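PDB 3H25: replication protein B from Plasmid RSF1010, which primes plasmid DNA replication, its catalytic domain being captured here bound to initiator DNA. Local coordinates for residues Arg35-Val40 against Tyr76-Glu81. Sequence-based numbering, arbitrary orientation.
Sequences RFDIGV and YIRPAE
With CG set between its backbone N and carbonyl carbon (chi1 70°) and the chain extended from there to NE, Arg78 slants across Asp37, whose own CG is anti to the carbonyl carbon. Both come from directly paired residues on one face of the sheet. Arg78 CG packs 3.6 Å from Asp37 CB, and NE makes a long salt bridge of 3.6 Å to Asp37 OD2, the carboxylate and guanidinium planes turned 65° apart. Arg78 NH1 is hydrogen-bonded to the carbonyl of Arg155, and Tyr157 adds a cation-pi contact. A water bridges Asp37 OD2 to Glu81 OE1, donating to both.

On the other face, Ile77 holds CG1 anti to its backbone N (chi1 -168°), putting CD1 3.7 Å from Phe36 CD2 and CG1 3.8 Å from Ile38 CD1. Leu28 of helix 19-31 and Val58 of helix 55-60 help cover this side.

Between the faces, the two central antiparallel strands of a four-stranded sheet in the primase's N-terminal catalytic domain pair through reciprocal backbone bonds at Asp37-Arg78 and Gly39-Tyr76. Beyond Pro79, where the strand ends, Ala80 N donates to Arg35 O at 3.0 Å.

Apolar on the face of Phe36, Ile38 and Ile77 and carrying the Asp37-Arg78 ion pair beside Tyr76 on the other, the strands join sheet to helices. Arg78 probably offsets part of Asp37's charge, while the shared water would ease its repulsion with Glu81.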
ATOM      1  N   ARG A  35      -9.045 -10.668  -0.916  1.00 24.71           N
ATOM      2  CA  ARG A  35      -9.510  -9.969  -2.115  1.00 24.65           C
ATOM      3  C   ARG A  35      -8.855  -8.596  -2.268  1.00 24.74           C
ATOM      4  O   ARG A  35      -8.615  -7.895  -1.280  1.00 24.79           O
ATOM      5  CB  ARG A  35     -11.034  -9.822  -2.091  1.00 24.64           C
ATOM      6  CG  ARG A  35     -11.795 -11.138  -1.965  1.00 24.70           C
ATOM      7  CD  ARG A  35     -13.297 -10.937  -2.057  1.00 24.59           C
ATOM      8  NE  ARG A  35     -13.699 -10.382  -3.348  1.00 24.65           N
ATOM      9  CZ  ARG A  35     -13.856 -11.092  -4.463  1.00 24.68           C
ATOM     10  NH1 ARG A  35     -13.640 -12.404  -4.464  1.00 24.65           N
ATOM     11  NH2 ARG A  35     -14.229 -10.485  -5.583  1.00 24.34           N
ATOM     12  N   PHE A  36      -8.577  -8.218  -3.515  1.00 24.82           N
ATOM     13  CA  PHE A  36      -7.883  -6.968  -3.829  1.00 24.90           C
ATOM     14  C   PHE A  36      -8.628  -6.132  -4.869  1.00 25.16           C
ATOM     15  O   PHE A  36      -9.330  -6.672  -5.725  1.00 25.05           O
ATOM     16  CB  PHE A  36      -6.483  -7.258  -4.382  1.00 24.71           C
ATOM     17  CG  PHE A  36      -5.566  -7.956  -3.421  1.00 24.42           C
ATOM     18  CD1 PHE A  36      -5.448  -9.344  -3.436  1.00 23.73           C
ATOM     19  CD2 PHE A  36      -4.787  -7.227  -2.524  1.00 24.17           C
ATOM     20  CE1 PHE A  36      -4.590  -9.996  -2.559  1.00 23.45           C
ATOM     21  CE2 PHE A  36      -3.922  -7.871  -1.645  1.00 23.97           C
ATOM     22  CZ  PHE A  36      -3.824  -9.259  -1.663  1.00 23.90           C
ATOM     23  N   ASP A  37      -8.460  -4.813  -4.788  1.00 25.50           N
ATOM     24  CA  ASP A  37      -8.791  -3.917  -5.892  1.00 25.86           C
ATOM     25  C   ASP A  37      -7.536  -3.704  -6.731  1.00 25.98           C
ATOM     26  O   ASP A  37      -6.496  -3.292  -6.209  1.00 26.11           O
ATOM     27  CB  ASP A  37      -9.299  -2.561  -5.383  1.00 25.89           C
ATOM     28  CG  ASP A  37     -10.723  -2.615  -4.863  1.00 26.09           C
ATOM     29  OD1 ASP A  37     -11.512  -3.469  -5.318  1.00 26.46           O
ATOM     30  OD2 ASP A  37     -11.059  -1.779  -4.000  1.00 26.62           O
ATOM     31  N   ILE A  38      -7.632  -3.992  -8.025  1.00 26.16           N
ATOM     32  CA  ILE A  38      -6.523  -3.762  -8.945  1.00 26.33           C
ATOM     33  C   ILE A  38      -6.836  -2.571  -9.841  1.00 26.57           C
ATOM     34  O   ILE A  38      -7.781  -2.603 -10.633  1.00 26.53           O
ATOM     35  CB  ILE A  38      -6.195  -5.020  -9.801  1.00 26.33           C
ATOM     36  CG1 ILE A  38      -5.872  -6.231  -8.910  1.00 26.11           C
ATOM     37  CG2 ILE A  38      -5.062  -4.732 -10.795  1.00 26.26           C
ATOM     38  CD1 ILE A  38      -4.646  -6.077  -8.013  1.00 25.88           C
ATOM     39  N   GLY A  39      -6.036  -1.519  -9.695  1.00 26.88           N
ATOM     40  CA  GLY A  39      -6.203  -0.300 -10.475  1.00 27.21           C
ATOM     41  C   GLY A  39      -5.274  -0.272 -11.671  1.00 27.47           C
ATOM     42  O   GLY A  39      -4.070  -0.496 -11.535  1.00 27.46           O
ATOM     43  N   VAL A  40      -5.842  -0.010 -12.847  1.00 27.74           N
ATOM     44  CA  VAL A  40      -5.060   0.106 -14.080  1.00 27.99           C
ATOM     45  C   VAL A  40      -5.238   1.515 -14.650  1.00 28.20           C
ATOM     46  O   VAL A  40      -6.272   1.839 -15.239  1.00 28.13           O
ATOM     47  CB  VAL A  40      -5.435  -0.981 -15.130  1.00 27.93           C
ATOM     48  CG1 VAL A  40      -4.431  -0.997 -16.261  1.00 27.92           C
ATOM     49  CG2 VAL A  40      -5.500  -2.363 -14.493  1.00 27.86           C
ATOM     50  N   TYR A  76      -1.797  -0.703 -10.132  1.00 22.76           N
ATOM     51  CA  TYR A  76      -1.908  -0.379  -8.713  1.00 22.47           C
ATOM     52  C   TYR A  76      -2.669  -1.451  -7.935  1.00 22.27           C
ATOM     53  O   TYR A  76      -3.414  -2.246  -8.518  1.00 22.29           O
ATOM     54  CB  TYR A  76      -2.594   0.976  -8.525  1.00 22.53           C
ATOM     55  CG  TYR A  76      -1.806   2.155  -9.044  1.00 22.57           C
ATOM     56  CD1 TYR A  76      -0.887   2.815  -8.230  1.00 22.59           C
ATOM     57  CD2 TYR A  76      -1.988   2.622 -10.346  1.00 22.64           C
ATOM     58  CE1 TYR A  76      -0.160   3.903  -8.700  1.00 22.76           C
ATOM     59  CE2 TYR A  76      -1.268   3.712 -10.825  1.00 22.85           C
ATOM     60  CZ  TYR A  76      -0.357   4.346  -9.998  1.00 22.67           C
ATOM     61  OH  TYR A  76       0.358   5.423 -10.467  1.00 22.62           O
ATOM     62  N   ILE A  77      -2.479  -1.455  -6.617  1.00 21.89           N
ATOM     63  CA  ILE A  77      -3.083  -2.456  -5.738  1.00 21.52           C
ATOM     64  C   ILE A  77      -3.505  -1.875  -4.379  1.00 21.35           C
ATOM     65  O   ILE A  77      -2.835  -1.001  -3.822  1.00 21.17           O
ATOM     66  CB  ILE A  77      -2.144  -3.694  -5.551  1.00 21.49           C
ATOM     67  CG1 ILE A  77      -2.897  -4.858  -4.892  1.00 21.46           C
ATOM     68  CG2 ILE A  77      -0.874  -3.317  -4.774  1.00 21.32           C
ATOM     69  CD1 ILE A  77      -2.210  -6.200  -5.016  1.00 21.34           C
ATOM     70  N   ARG A  78      -4.639  -2.361  -3.880  1.00 21.20           N
ATOM     71  CA  ARG A  78      -5.132  -2.065  -2.538  1.00 21.17           C
ATOM     72  C   ARG A  78      -6.108  -3.174  -2.135  1.00 21.08           C
ATOM     73  O   ARG A  78      -6.665  -3.843  -3.008  1.00 20.94           O
ATOM     74  CB  ARG A  78      -5.807  -0.684  -2.477  1.00 21.07           C
ATOM     75  CG  ARG A  78      -7.136  -0.584  -3.214  1.00 21.35           C
ATOM     76  CD  ARG A  78      -7.664   0.842  -3.246  1.00 21.45           C
ATOM     77  NE  ARG A  78      -8.806   0.974  -4.150  1.00 22.14           N
ATOM     78  CZ  ARG A  78      -9.375   2.127  -4.499  1.00 22.32           C
ATOM     79  NH1 ARG A  78      -8.915   3.278  -4.029  1.00 22.42           N
ATOM     80  NH2 ARG A  78     -10.406   2.129  -5.332  1.00 22.24           N
ATOM     81  N   PRO A  79      -6.306  -3.387  -0.818  1.00 21.10           N
ATOM     82  CA  PRO A  79      -7.312  -4.340  -0.347  1.00 21.22           C
ATOM     83  C   PRO A  79      -8.716  -4.010  -0.852  1.00 21.40           C
ATOM     84  O   PRO A  79      -9.038  -2.838  -1.071  1.00 21.41           O
ATOM     85  CB  PRO A  79      -7.258  -4.181   1.174  1.00 21.15           C
ATOM     86  CG  PRO A  79      -5.903  -3.663   1.452  1.00 21.06           C
ATOM     87  CD  PRO A  79      -5.578  -2.767   0.305  1.00 21.13           C
ATOM     88  N   ALA A  80      -9.539  -5.040  -1.037  1.00 21.66           N
ATOM     89  CA  ALA A  80     -10.931  -4.858  -1.447  1.00 21.97           C
ATOM     90  C   ALA A  80     -11.710  -4.062  -0.403  1.00 22.25           C
ATOM     91  O   ALA A  80     -11.362  -4.067   0.780  1.00 22.24           O
ATOM     92  CB  ALA A  80     -11.593  -6.197  -1.699  1.00 21.90           C
ATOM     93  N   GLU A  81     -12.761  -3.379  -0.852  1.00 22.61           N
ATOM     94  CA  GLU A  81     -13.536  -2.480   0.002  1.00 22.99           C
ATOM     95  C   GLU A  81     -14.067  -3.160   1.268  1.00 23.09           C
ATOM     96  O   GLU A  81     -13.992  -2.588   2.356  1.00 23.15           O
ATOM     97  CB  GLU A  81     -14.680  -1.836  -0.795  1.00 22.98           C
ATOM     98  CG  GLU A  81     -15.397  -0.691  -0.080  1.00 23.57           C
ATOM     99  CD  GLU A  81     -14.521   0.539   0.134  1.00 24.48           C
ATOM    100  OE1 GLU A  81     -13.737   0.894  -0.772  1.00 25.20           O
ATOM    101  OE2 GLU A  81     -14.628   1.163   1.212  1.00 24.82           O
TER
HETATM  102  O   HOH W   1     -11.321   0.065  -1.846  1.00 20.54           O